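Local coordinates for sperm-specific class P protein 19 (Caenorhabditis elegans, PDB 1ROW) that belongs to the major sperm protein family and probably serves a structural role in nematode sperm, at residues Lys36-Asn41 with Lys70-Val75; Pro47-Val52 with Asp87-Phe92. All coordinates share one frame; numbering follows the deposited sequence.

In the fold
Both contacts involve the sheet of this MSP domain, a beta sandwich with an immunoglobulin-like fold. Contact 1 pairs the end of strand 31-37, and the turn after it, with the start of strand 70-80. Contact 2 packs strand 43-52 against the short helix 88-92. Strands 31-37 and 43-52 are neighbours in the sheet, helix 88-92 follows strand 70-80 in the chain, and the segments of the two contacts alternate along it. Their centres are about 19 Å apart, on opposite sides of the chain's centre; their nearest atoms come within about 5 Å without touching. Contact 1 is mainly polar, contact 2 aromatic and apolar.

Contact 1 (Lys36-Asn41 with Lys70-Val75); sequences KSSNNN and KEDKLV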
loop_
_atom_site.group_PDB
_atom_site.type_symbol
_atom_site.label_atom_id
_atom_site.label_comp_id
_atom_site.label_asym_id
_atom_site.label_seq_id
_atom_site.Cartn_x
_atom_site.Cartn_y
_atom_site.Cartn_z
ATOM N N LYS A 36 5.249 -1.996 -2.564
ATOM C CA LYS A 36 5.862 -3.089 -3.303
ATOM C C LYS A 36 5.187 -4.395 -2.887
ATOM O O LYS A 36 4.965 -4.638 -1.704
ATOM C CB LYS A 36 7.364 -3.163 -3.022
ATOM C CG LYS A 36 8.219 -2.340 -3.981
ATOM C CD LYS A 36 9.656 -2.861 -4.016
ATOM C CE LYS A 36 10.462 -2.221 -5.144
ATOM N NZ LYS A 36 11.825 -2.825 -5.279
ATOM N N SER A 37 4.852 -5.218 -3.874
ATOM C CA SER A 37 4.200 -6.501 -3.642
ATOM C C SER A 37 5.190 -7.648 -3.813
ATOM O O SER A 37 6.045 -7.607 -4.696
ATOM C CB SER A 37 3.042 -6.687 -4.633
ATOM O OG SER A 37 2.563 -8.024 -4.624
ATOM N N SER A 38 5.073 -8.671 -2.973
ATOM C CA SER A 38 5.958 -9.825 -3.066
ATOM C C SER A 38 5.545 -10.682 -4.259
ATOM O O SER A 38 6.241 -11.620 -4.620
ATOM C CB SER A 38 5.871 -10.677 -1.796
ATOM O OG SER A 38 4.588 -11.283 -1.682
ATOM N N ASN A 39 4.406 -10.357 -4.862
ATOM C CA ASN A 39 3.886 -11.115 -6.002
ATOM C C ASN A 39 3.308 -10.157 -7.047
ATOM O O ASN A 39 2.214 -9.620 -6.867
ATOM C CB ASN A 39 2.782 -12.082 -5.524
ATOM C CG ASN A 39 2.211 -12.940 -6.652
ATOM O OD1 ASN A 39 2.276 -12.582 -7.829
ATOM N ND2 ASN A 39 1.630 -14.074 -6.286
ATOM N N ASN A 40 4.046 -9.947 -8.132
ATOM C CA ASN A 40 3.604 -9.063 -9.201
ATOM C C ASN A 40 3.005 -9.852 -10.360
ATOM O O ASN A 40 2.753 -9.307 -11.437
ATOM C CB ASN A 40 4.774 -8.211 -9.693
ATOM C CG ASN A 40 5.245 -7.223 -8.648
ATOM O OD1 ASN A 40 4.475 -6.386 -8.185
ATOM N ND2 ASN A 40 6.513 -7.315 -8.268
ATOM N N ASN A 41 2.781 -11.142 -10.128
ATOM C CA ASN A 41 2.195 -12.022 -11.133
ATOM C C ASN A 41 0.663 -12.025 -11.053
ATOM O O ASN A 41 -0.018 -11.741 -12.037
ATOM C CB ASN A 41 2.714 -13.452 -10.952
ATOM C CG ASN A 41 4.169 -13.600 -11.342
ATOM O OD1 ASN A 41 4.590 -13.126 -12.403
ATOM N ND2 ASN A 41 4.950 -14.268 -10.493
ATOM N N LYS A 70 -1.836 -18.916 -2.256
ATOM C CA LYS A 70 -0.511 -18.663 -1.723
ATOM C C LYS A 70 -0.539 -17.480 -0.776
ATOM O O LYS A 70 -1.448 -16.647 -0.824
ATOM C CB LYS A 70 0.452 -18.371 -2.883
ATOM C CG LYS A 70 1.881 -18.058 -2.474
ATOM C CD LYS A 70 2.753 -17.811 -3.699
ATOM C CE LYS A 70 4.195 -17.549 -3.300
ATOM N NZ LYS A 70 5.109 -17.549 -4.474
ATOM N N GLU A 71 0.461 -17.419 0.092
ATOM C CA GLU A 71 0.576 -16.327 1.043
ATOM C C GLU A 71 1.617 -15.374 0.479
ATOM O O GLU A 71 2.704 -15.803 0.093
ATOM C CB GLU A 71 1.025 -16.849 2.410
ATOM C CG GLU A 71 0.034 -17.795 3.079
ATOM C CD GLU A 71 -1.298 -17.128 3.401
ATOM O OE1 GLU A 71 -1.290 -16.051 4.026
ATOM O OE2 GLU A 71 -2.355 -17.686 3.035
ATOM N N ASP A 72 1.265 -14.092 0.403
ATOM C CA ASP A 72 2.162 -13.071 -0.109
ATOM C C ASP A 72 2.154 -11.866 0.821
ATOM O O ASP A 72 1.482 -11.878 1.850
ATOM C CB ASP A 72 1.754 -12.659 -1.525
ATOM C CG ASP A 72 2.259 -13.628 -2.581
ATOM O OD1 ASP A 72 3.488 -13.831 -2.641
ATOM O OD2 ASP A 72 1.443 -14.183 -3.350
ATOM N N LYS A 73 2.908 -10.830 0.467
ATOM C CA LYS A 73 2.981 -9.641 1.305
ATOM C C LYS A 73 2.988 -8.352 0.515
ATOM O O LYS A 73 3.561 -8.275 -0.575
ATOM C CB LYS A 73 4.247 -9.668 2.178
ATOM C CG LYS A 73 4.343 -10.854 3.129
ATOM C CD LYS A 73 5.586 -10.765 4.000
ATOM C CE LYS A 73 5.618 -11.891 5.022
ATOM N NZ LYS A 73 6.774 -11.750 5.946
ATOM N N LEU A 74 2.343 -7.342 1.080
ATOM C CA LEU A 74 2.294 -6.026 0.475
ATOM C C LEU A 74 3.073 -5.151 1.441
ATOM O O LEU A 74 2.687 -4.989 2.597
ATOM C CB LEU A 74 0.850 -5.538 0.361
ATOM C CG LEU A 74 0.614 -4.315 -0.525
ATOM C CD1 LEU A 74 0.978 -4.651 -1.973
ATOM C CD2 LEU A 74 -0.843 -3.891 -0.423
ATOM N N VAL A 75 4.193 -4.613 0.977
ATOM C CA VAL A 75 5.017 -3.773 1.827
ATOM C C VAL A 75 4.841 -2.308 1.474
ATOM O O VAL A 75 5.008 -1.897 0.318
ATOM C CB VAL A 75 6.506 -4.149 1.709
ATOM C CG1 VAL A 75 7.340 -3.289 2.648
ATOM C CG2 VAL A 75 6.688 -5.624 2.039
#
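Ser38 OG joins two polar atoms of the strand opposite: it accepts from Lys73 N at 2.8 Å and donates to Asp72 OD1 at 2.9 Å, meeting that oxygen on its anti side, tilted 29° out of the carboxylate plane. The serine's first torsion (67°) sets OG between its own backbone N and carbonyl carbon, where it takes the Lys73 N-H, which regular antiparallel pairing would probably give to a backbone carbonyl. The other carboxylate oxygen, Asp72 OD2, takes Asn39 ND2 at 2.9 Å; the bond lies in the amide plane but reaches the carboxylate from above, the two planes being 77° apart. Asn39 ND2 also bonds Glu42, while OD1 receives Asn41 N in an Asx turn, so both ends of the amide are held. With an alanine here instead of Asp72, Ser38 OG would probably lose its acceptor and the Asn39 amide its tie to strand 70-80. Backbone bonds continue the antiparallel pairing: Ser38 N to Lys73 O at 2.9 Å, then the hydrogen-bonded pair Lys36-Val75, with Lys36 N to Val75 O at 2.9 Å and Val75 N to Lys36 O at 2.8 Å. Between them Ser37 and Leu74 form a non-hydrogen-bonded pair whose side chains share one face, Ser37 CB lying 3.9 Å from Leu74 CD1; Ser37 OG reaches forward to bond Asn39 O from above the plane of that carbonyl. On its other edge strand 70-80 pairs with strand 99-108, where Leu74 packs on Ile103 and Met105; Leu74 also reaches Ile45, and Asp72 Tyr43, both on strand 43-52.

Contact 2 (Pro47-Val52 with Asp87-Phe92); sequences PVFGFV and DAQAAF
The Phe49 ring, on the residue with the most surface covered here, stacks against the side chain of Gln89. Gln89 CG lies over the middle of the ring, 3.3 Å from its centroid, in a CH-pi contact. A chi1 of -167°, which turns CG away from the backbone N, and an extended chain beyond it carry the glutamine amide over the same face, nearly parallel to the ring with 14° between planes, and Gln89 CD comes within 3.2 Å of Phe49 CE1. A second CH-pi contact joins Ala88 to Phe51: the methyl CB sits over the ring centre, 3.9 Å from the centroid. The tip of that ring presses on the start of the helix, Phe51 CZ coming within 3.0 Å of Ala88 N, while Asp87 N lies in plane at the ring edge.

These rings belong to strand 43-52 of the immunoglobulin-like MSP sandwich, and the helix lies in the connection from strand 70-80 to strand 99-108. Helix 88-92 and strand segment 49-52 run nearly at right angles (97°), their axes approaching to 7.4 Å. Asp87 occupies the N-cap position.

Apolar packing surrounds these ring contacts. Ala88 CB lies 4.2 Å from Phe49 CB, and Phe92 CB meets the edge of the Phe49 ring, 4.0 Å from Phe49 CE2. The Ala88 methyl also lies close against the backbone of Gly50, which has no side chain there, with Ala88 CB 3.3 Å from Gly50 O. The neighbouring strand 31-37 adds Lys34, which touches Phe49 and Phe92, and Val32, which meets Ala88. Ala85 in the loop before the helix packs on both Phe51 and Ala91.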
loop_
_atom_site.group_PDB
_atom_site.type_symbol
_atom_site.label_atom_id
_atom_site.label_comp_id
_atom_site.label_asym_id
_atom_site.label_seq_id
_atom_site.Cartn_x
_atom_site.Cartn_y
_atom_site.Cartn_z
ATOM N N PRO A 47 -3.107 2.820 -5.737
ATOM C CA PRO A 47 -1.889 3.242 -6.445
ATOM C C PRO A 47 -0.613 2.680 -5.807
ATOM O O PRO A 47 -0.646 2.132 -4.706
ATOM C CB PRO A 47 -1.950 4.755 -6.331
ATOM C CG PRO A 47 -2.460 4.923 -4.915
ATOM C CD PRO A 47 -3.583 3.891 -4.839
ATOM N N VAL A 48 0.511 2.819 -6.502
ATOM C CA VAL A 48 1.786 2.337 -5.984
ATOM C C VAL A 48 2.477 3.465 -5.217
ATOM O O VAL A 48 3.235 3.216 -4.279
ATOM C CB VAL A 48 2.707 1.833 -7.132
ATOM C CG1 VAL A 48 2.868 2.907 -8.177
ATOM C CG2 VAL A 48 4.068 1.436 -6.579
ATOM N N PHE A 49 2.214 4.703 -5.624
ATOM C CA PHE A 49 2.781 5.879 -4.959
ATOM C C PHE A 49 1.648 6.791 -4.515
ATOM O O PHE A 49 0.582 6.809 -5.130
ATOM C CB PHE A 49 3.677 6.691 -5.898
ATOM C CG PHE A 49 4.977 6.031 -6.238
ATOM C CD1 PHE A 49 5.074 5.170 -7.325
ATOM C CD2 PHE A 49 6.116 6.292 -5.485
ATOM C CE1 PHE A 49 6.295 4.579 -7.661
ATOM C CE2 PHE A 49 7.342 5.706 -5.810
ATOM C CZ PHE A 49 7.429 4.849 -6.902
ATOM N N GLY A 50 1.882 7.564 -3.460
ATOM C CA GLY A 50 0.849 8.474 -3.004
ATOM C C GLY A 50 1.172 9.223 -1.731
ATOM O O GLY A 50 2.248 9.070 -1.157
ATOM N N PHE A 51 0.218 10.040 -1.297
ATOM C CA PHE A 51 0.346 10.835 -0.082
ATOM C C PHE A 51 -0.811 10.499 0.854
ATOM O O PHE A 51 -1.844 9.996 0.419
ATOM C CB PHE A 51 0.237 12.332 -0.398
ATOM C CG PHE A 51 1.332 12.865 -1.275
ATOM C CD1 PHE A 51 2.640 12.952 -0.807
ATOM C CD2 PHE A 51 1.044 13.337 -2.552
ATOM C CE1 PHE A 51 3.645 13.505 -1.596
ATOM C CE2 PHE A 51 2.044 13.894 -3.353
ATOM C CZ PHE A 51 3.345 13.979 -2.873
ATOM N N VAL A 52 -0.626 10.770 2.140
ATOM C CA VAL A 52 -1.694 10.587 3.116
ATOM C C VAL A 52 -1.570 11.815 4.014
ATOM O O VAL A 52 -0.570 11.986 4.707
ATOM C CB VAL A 52 -1.545 9.309 3.966
ATOM C CG1 VAL A 52 -2.838 9.066 4.731
ATOM C CG2 VAL A 52 -1.218 8.105 3.091
ATOM N N ASP A 87 3.545 15.360 -6.199
ATOM C CA ASP A 87 3.404 13.984 -6.656
ATOM C C ASP A 87 4.472 13.132 -5.982
ATOM O O ASP A 87 5.680 13.343 -6.152
ATOM C CB ASP A 87 3.472 13.876 -8.180
ATOM C CG ASP A 87 4.841 14.121 -8.722
ATOM O OD1 ASP A 87 5.398 15.198 -8.439
ATOM O OD2 ASP A 87 5.353 13.235 -9.436
ATOM N N ALA A 88 3.983 12.180 -5.193
ATOM C CA ALA A 88 4.793 11.264 -4.401
ATOM C C ALA A 88 5.934 10.537 -5.102
ATOM O O ALA A 88 7.032 10.435 -4.559
ATOM C CB ALA A 88 3.878 10.241 -3.722
ATOM N N GLN A 89 5.687 10.018 -6.297
ATOM C CA GLN A 89 6.736 9.287 -6.987
ATOM C C GLN A 89 7.923 10.189 -7.270
ATOM O O GLN A 89 9.071 9.801 -7.066
ATOM C CB GLN A 89 6.211 8.680 -8.288
ATOM C CG GLN A 89 7.161 7.644 -8.880
ATOM C CD GLN A 89 6.530 6.830 -9.991
ATOM O OE1 GLN A 89 7.140 5.896 -10.514
ATOM N NE2 GLN A 89 5.304 7.179 -10.359
ATOM N N ALA A 90 7.641 11.397 -7.736
ATOM C CA ALA A 90 8.696 12.352 -8.031
ATOM C C ALA A 90 9.467 12.662 -6.755
ATOM O O ALA A 90 10.699 12.674 -6.753
ATOM C CB ALA A 90 8.099 13.625 -8.598
ATOM N N ALA A 91 8.737 12.899 -5.667
ATOM C CA ALA A 91 9.351 13.228 -4.388
ATOM C C ALA A 91 10.057 12.043 -3.731
ATOM O O ALA A 91 11.088 12.217 -3.077
ATOM C CB ALA A 91 8.301 13.798 -3.442
ATOM N N PHE A 92 9.504 10.845 -3.901
ATOM C CA PHE A 92 10.093 9.645 -3.314
ATOM C C PHE A 92 11.492 9.416 -3.882
ATOM O O PHE A 92 12.288 8.644 -3.345
ATOM C CB PHE A 92 9.209 8.435 -3.608
ATOM C CG PHE A 92 9.093 7.483 -2.457
ATOM C CD1 PHE A 92 10.100 6.563 -2.191
ATOM C CD2 PHE A 92 7.983 7.528 -1.618
ATOM C CE1 PHE A 92 10.004 5.695 -1.102
ATOM C CE2 PHE A 92 7.876 6.669 -0.528
ATOM C CZ PHE A 92 8.888 5.750 -0.268
#